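Local atomic coordinates of SusD superfamily protein (Bacteroides fragilis NCTC 9343, PDB entry 3NQP), a protein that probably binds glycans at the outer membrane of the bacterium as a member of the SusD family. Residues 83-88 against 498-503; 322-327 against 332-337. One frame throughout, in Å; residues are numbered along the deposited sequence.

Contact 1: 83-88 against 498-503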
loop_
_atom_site.group_PDB
_atom_site.type_symbol
_atom_site.label_atom_id
_atom_site.label_comp_id
_atom_site.label_asym_id
_atom_site.label_seq_id
_atom_site.Cartn_x
_atom_site.Cartn_y
_atom_site.Cartn_z
ATOM N N SER A 83 18.247 0.186 2.799
ATOM C CA SER A 83 19.491 0.843 2.438
ATOM C C SER A 83 19.302 1.587 1.154
ATOM O O SER A 83 18.365 1.311 0.411
ATOM C CB SER A 83 20.588 -0.194 2.176
ATOM O OG SER A 83 20.746 -1.003 3.325
ATOM N N LYS A 84 20.233 2.507 0.887
ATOM C CA LYS A 84 20.378 3.174 -0.385
ATOM C C LYS A 84 19.111 3.851 -0.862
ATOM O O LYS A 84 18.769 3.729 -2.052
ATOM C CB LYS A 84 20.882 2.196 -1.474
ATOM C CG LYS A 84 22.176 1.471 -1.134
ATOM C CD LYS A 84 22.801 0.696 -2.332
ATOM C CE LYS A 84 22.122 -0.681 -2.556
ATOM N NZ LYS A 84 21.980 -1.599 -1.342
ATOM N N PHE A 85 18.449 4.599 0.033
ATOM C CA PHE A 85 17.168 5.256 -0.310
ATOM C C PHE A 85 16.171 4.274 -0.942
ATOM O O PHE A 85 15.432 4.602 -1.868
ATOM C CB PHE A 85 17.394 6.442 -1.258
ATOM C CG PHE A 85 18.010 7.631 -0.607
ATOM C CD1 PHE A 85 17.260 8.463 0.192
ATOM C CD2 PHE A 85 19.358 7.946 -0.833
ATOM C CE1 PHE A 85 17.802 9.570 0.759
ATOM C CE2 PHE A 85 19.917 9.057 -0.267
ATOM C CZ PHE A 85 19.155 9.871 0.540
ATOM N N GLY A 86 16.192 3.038 -0.469
ATOM C CA GLY A 86 15.299 2.020 -0.976
ATOM C C GLY A 86 15.637 1.540 -2.390
ATOM O O GLY A 86 14.791 0.989 -3.067
ATOM N N ASP A 87 16.849 1.842 -2.849
ATOM C CA ASP A 87 17.355 1.463 -4.169
ATOM C C ASP A 87 16.422 1.926 -5.283
ATOM O O ASP A 87 16.266 1.248 -6.283
ATOM C CB ASP A 87 17.569 -0.063 -4.220
ATOM C CG ASP A 87 18.661 -0.486 -5.227
ATOM O OD1 ASP A 87 19.470 0.350 -5.671
ATOM O OD2 ASP A 87 18.720 -1.678 -5.557
ATOM N N LEU A 88 15.753 3.057 -5.100
ATOM C CA LEU A 88 14.860 3.543 -6.134
ATOM C C LEU A 88 15.498 4.447 -7.197
ATOM O O LEU A 88 14.870 4.688 -8.256
ATOM C CB LEU A 88 13.647 4.240 -5.545
ATOM C CG LEU A 88 12.775 3.367 -4.616
ATOM C CD1 LEU A 88 11.595 4.168 -4.060
ATOM C CD2 LEU A 88 12.294 2.135 -5.329
ATOM N N LYS A 498 24.845 5.364 8.110
ATOM C CA LYS A 498 26.136 5.951 8.433
ATOM C C LYS A 498 27.133 5.709 7.308
ATOM O O LYS A 498 27.877 6.594 6.966
ATOM C CB LYS A 498 26.694 5.319 9.733
ATOM C CG LYS A 498 27.960 5.987 10.307
ATOM C CD LYS A 498 28.542 5.190 11.506
ATOM C CE LYS A 498 29.737 5.922 12.204
ATOM N NZ LYS A 498 29.305 7.107 13.059
ATOM N N THR A 499 27.172 4.496 6.762
ATOM C CA THR A 499 28.172 4.174 5.728
ATOM C C THR A 499 28.000 5.075 4.523
ATOM O O THR A 499 28.986 5.602 3.990
ATOM C CB THR A 499 28.128 2.690 5.265
ATOM O OG1 THR A 499 26.770 2.296 5.069
ATOM C CG2 THR A 499 28.785 1.792 6.273
HETATM N N MSE A 500 26.751 5.267 4.095
HETATM C CA MSE A 500 26.446 6.192 2.975
HETATM C C MSE A 500 26.824 7.635 3.286
HETATM O O MSE A 500 27.325 8.367 2.415
HETATM C CB MSE A 500 24.956 6.128 2.589
HETATM C CG MSE A 500 24.674 5.400 1.297
HETATM SE SE MSE A 500 23.065 5.984 0.351
HETATM C CE MSE A 500 21.967 6.239 1.897
ATOM N N LEU A 501 26.548 8.060 4.512
ATOM C CA LEU A 501 26.918 9.406 4.965
ATOM C C LEU A 501 28.427 9.569 4.904
ATOM O O LEU A 501 28.910 10.586 4.434
ATOM C CB LEU A 501 26.421 9.681 6.395
ATOM C CG LEU A 501 24.913 9.923 6.564
ATOM C CD1 LEU A 501 24.576 10.165 8.056
ATOM C CD2 LEU A 501 24.435 11.109 5.677
ATOM N N ASN A 502 29.171 8.557 5.357
ATOM C CA ASN A 502 30.644 8.617 5.321
ATOM C C ASN A 502 31.205 8.668 3.878
ATOM O O ASN A 502 32.118 9.443 3.604
ATOM C CB ASN A 502 31.274 7.469 6.142
ATOM C CG ASN A 502 30.992 7.589 7.655
ATOM O OD1 ASN A 502 30.481 8.611 8.125
ATOM N ND2 ASN A 502 31.307 6.530 8.417
ATOM N N LYS A 503 30.625 7.904 2.958
ATOM C CA LYS A 503 31.101 7.851 1.559
ATOM C C LYS A 503 30.660 9.066 0.727
ATOM O O LYS A 503 31.386 9.486 -0.163
ATOM C CB LYS A 503 30.640 6.546 0.864
ATOM C CG LYS A 503 31.350 6.187 -0.480
#
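A Met-aromatic contact between Met500 and Phe85 joins helix 498-503, close to the C-terminus, to the loop that leads into helix 89-102. Met500 is modelled as selenomethionine, and it alone bridges the gap from the helix, whose backbone stays well back: the CA atoms of Lys84 and Met500 are 7.6 Å apart. Its SE comes to rest against backbone, 4.0 Å from the CA of Lys84. Beyond it the chain bends (chi3 -39°), turning the terminal methyl to the ring, where CE lies 4.1 Å from CE2 of Phe85 and equally near CD2. Neither group is stacked on the other. SE sits 5.3 Å from the centroid of the Phe85 ring and 56° off its normal, so selenium lies obliquely to the ring, and the methyl likewise comes in at a slant. The first torsion of Met500, -106°, departs from a staggered rotamer, suggesting some strain.

The backbone of the loop is unusual. Lys84 to Asp87 all have positive phi, forming a left-handed turn in which Gly86 N bonds to Ser83 O and Asp87 N to Lys84 O. The Lys84 side chain runs away from the helix, and its CA is left to meet the selenium. Phe85 is buried and also packs edge-to-face with Tyr135 of helix 110-135. Polar ties flank the contact: Lys84 N bonds to the carboxylate of Glu497, and Lys498 forms a salt bridge with Glu77.

Only 128 Å² is buried between the segments, and the direct contact is apolar, probably mostly dispersion between the polarisable selenium, its methyl, the ring and the Lys84 backbone. Such contacts have little directional demand, which fits the oblique approach; the hydrogen-bonding and charged groups lie next to the contact, in the Glu497 and Glu77 bonds.

Contact 2: 322-327 against 332-337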
loop_
_atom_site.group_PDB
_atom_site.type_symbol
_atom_site.label_atom_id
_atom_site.label_comp_id
_atom_site.label_asym_id
_atom_site.label_seq_id
_atom_site.Cartn_x
_atom_site.Cartn_y
_atom_site.Cartn_z
ATOM N N ALA A 322 -5.224 -9.686 17.533
ATOM C CA ALA A 322 -6.267 -8.653 17.638
ATOM C C ALA A 322 -6.706 -8.093 16.291
ATOM O O ALA A 322 -7.831 -7.590 16.169
ATOM C CB ALA A 322 -5.818 -7.502 18.569
ATOM N N VAL A 323 -5.862 -8.175 15.266
ATOM C CA VAL A 323 -6.257 -7.693 13.945
ATOM C C VAL A 323 -7.392 -8.596 13.437
ATOM O O VAL A 323 -8.449 -8.116 13.034
ATOM C CB VAL A 323 -5.061 -7.678 12.975
ATOM C CG1 VAL A 323 -5.476 -7.396 11.561
ATOM C CG2 VAL A 323 -3.996 -6.609 13.434
ATOM N N TYR A 324 -7.158 -9.904 13.458
ATOM C CA TYR A 324 -8.223 -10.911 13.199
ATOM C C TYR A 324 -9.461 -10.759 14.103
ATOM O O TYR A 324 -10.611 -10.735 13.625
ATOM C CB TYR A 324 -7.622 -12.305 13.297
ATOM C CG TYR A 324 -8.561 -13.486 13.031
ATOM C CD1 TYR A 324 -8.924 -13.820 11.735
ATOM C CD2 TYR A 324 -9.076 -14.257 14.073
ATOM C CE1 TYR A 324 -9.770 -14.904 11.471
ATOM C CE2 TYR A 324 -9.934 -15.374 13.816
ATOM C CZ TYR A 324 -10.262 -15.688 12.512
ATOM O OH TYR A 324 -11.086 -16.750 12.210
ATOM N N GLN A 325 -9.247 -10.642 15.393
ATOM C CA GLN A 325 -10.366 -10.589 16.357
ATOM C C GLN A 325 -11.200 -9.314 16.221
ATOM O O GLN A 325 -12.346 -9.287 16.665
ATOM C CB GLN A 325 -9.842 -10.673 17.786
ATOM C CG GLN A 325 -9.173 -11.978 18.101
ATOM C CD GLN A 325 -8.496 -11.969 19.444
ATOM O OE1 GLN A 325 -7.813 -11.010 19.806
ATOM N NE2 GLN A 325 -8.682 -13.038 20.192
ATOM N N ASN A 326 -10.628 -8.277 15.606
ATOM C CA ASN A 326 -11.387 -7.040 15.306
ATOM C C ASN A 326 -12.517 -7.206 14.290
ATOM O O ASN A 326 -13.439 -6.395 14.233
ATOM C CB ASN A 326 -10.465 -5.951 14.753
ATOM C CG ASN A 326 -9.828 -5.084 15.842
ATOM O OD1 ASN A 326 -10.148 -5.201 17.029
ATOM N ND2 ASN A 326 -8.929 -4.180 15.418
ATOM N N PHE A 327 -12.416 -8.203 13.426
ATOM C CA PHE A 327 -13.498 -8.498 12.487
ATOM C C PHE A 327 -14.670 -9.217 13.173
ATOM O O PHE A 327 -14.462 -10.205 13.874
ATOM C CB PHE A 327 -13.003 -9.426 11.365
ATOM C CG PHE A 327 -11.997 -8.801 10.411
ATOM C CD1 PHE A 327 -12.416 -8.155 9.258
ATOM C CD2 PHE A 327 -10.640 -8.955 10.606
ATOM C CE1 PHE A 327 -11.495 -7.647 8.343
ATOM C CE2 PHE A 327 -9.705 -8.393 9.708
ATOM C CZ PHE A 327 -10.159 -7.747 8.563
ATOM N N THR A 332 -17.194 -10.938 5.742
ATOM C CA THR A 332 -16.549 -11.904 4.829
ATOM C C THR A 332 -15.049 -11.626 4.677
ATOM O O THR A 332 -14.311 -12.519 4.321
ATOM C CB THR A 332 -17.181 -11.873 3.424
ATOM O OG1 THR A 332 -16.986 -10.574 2.833
ATOM C CG2 THR A 332 -18.709 -12.151 3.508
ATOM N N ARG A 333 -14.581 -10.417 4.982
ATOM C CA ARG A 333 -13.134 -10.135 4.890
ATOM C C ARG A 333 -12.341 -10.957 5.905
ATOM O O ARG A 333 -11.139 -11.183 5.724
ATOM C CB ARG A 333 -12.843 -8.659 5.095
ATOM C CG ARG A 333 -13.504 -7.747 4.063
ATOM C CD ARG A 333 -13.276 -6.299 4.369
ATOM N NE ARG A 333 -14.050 -5.882 5.527
ATOM C CZ ARG A 333 -14.399 -4.635 5.808
ATOM N NH1 ARG A 333 -14.002 -3.614 5.044
ATOM N NH2 ARG A 333 -15.127 -4.396 6.874
ATOM N N LYS A 334 -12.991 -11.364 6.987
ATOM C CA LYS A 334 -12.294 -12.067 8.083
ATOM C C LYS A 334 -11.623 -13.350 7.577
ATOM O O LYS A 334 -10.378 -13.501 7.625
ATOM C CB LYS A 334 -13.249 -12.325 9.256
ATOM C CG LYS A 334 -12.579 -12.907 10.502
ATOM C CD LYS A 334 -13.586 -12.986 11.682
ATOM C CE LYS A 334 -12.946 -13.416 12.991
ATOM N NZ LYS A 334 -13.751 -12.976 14.168
ATOM N N GLU A 335 -12.436 -14.272 7.083
ATOM C CA GLU A 335 -11.922 -15.562 6.596
ATOM C C GLU A 335 -11.357 -15.453 5.182
ATOM O O GLU A 335 -10.531 -16.258 4.798
ATOM C CB GLU A 335 -13.000 -16.668 6.714
ATOM C CG GLU A 335 -13.429 -16.864 8.098
ATOM C CD GLU A 335 -12.288 -17.327 9.000
ATOM O OE1 GLU A 335 -11.521 -18.286 8.630
ATOM O OE2 GLU A 335 -12.202 -16.727 10.098
ATOM N N ALA A 336 -11.716 -14.417 4.419
ATOM C CA ALA A 336 -11.038 -14.191 3.131
ATOM C C ALA A 336 -9.573 -13.783 3.370
ATOM O O ALA A 336 -8.689 -14.132 2.590
ATOM C CB ALA A 336 -11.753 -13.131 2.325
ATOM N N THR A 337 -9.317 -13.038 4.443
ATOM C CA THR A 337 -8.002 -12.515 4.664
ATOM C C THR A 337 -7.153 -13.516 5.439
ATOM O O THR A 337 -5.956 -13.663 5.148
ATOM C CB THR A 337 -8.053 -11.122 5.421
ATOM O OG1 THR A 337 -8.882 -10.177 4.685
ATOM C CG2 THR A 337 -6.619 -10.580 5.637
HETATM O O HOH W 1 -10.082 -19.495 10.688
#
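Lys334 lies over the ring of Tyr324 and alongside Phe327 in a compact helix-loop-helix unit, helices 321-325 and 333-337 being joined by a short loop. The tight part is built on the lysine chain. With CG anti to the backbone N (chi1 -173°) and the rest extended, it passes Phe327 in the opposite direction, CB to CB 3.6 Å, and then crosses Tyr324 nearly at a right angle. CE stands 3.7 Å from the tyrosine centroid in a CH-pi contact, and NZ adds a cation-pi interaction over the same face. The ammonium then bonds to Phe327 O at 2.9 Å and pairs with Asp329 of the loop. The CA of Lys334 sits over one face of the buried Phe327 ring, toward its rim, in a CH-pi contact, while CB of Arg333 touches its CE1 at 3.7 Å; the guanidinium itself is engaged by Glu445 and Glu441.

The solvent-facing side is polar, with less packed surface. Exposed Glu335 folds back to accept a bond from Tyr324 OH at OE2, modelled so short that its length is doubtful. OE1 pairs with Arg359 and also accepts a hydrogen from a water 2.8 Å away, which donates more distantly to Tyr324 OH.

In the fold
The two contacts lie on opposite sides of the chain's centre, their own centres about 38 Å apart, and share no helix or strand. Contact 1 is the long-range one: more than 400 residues separate its segments, bringing the N-terminal part of the chain to a helix near its C-terminus, at a partly buried site. Contact 2 is local, only four residues separating its segments, yet it is the more buried and the larger, with 355 Å² against 128 Å². Chemistry follows: contact 1 is an apolar, Met-aromatic touch, its polar ties lying beside it, whereas contact 2 mixes ring packing, cation-pi and hydrogen bonds, and its charges find acidic or basic partners outside the segments.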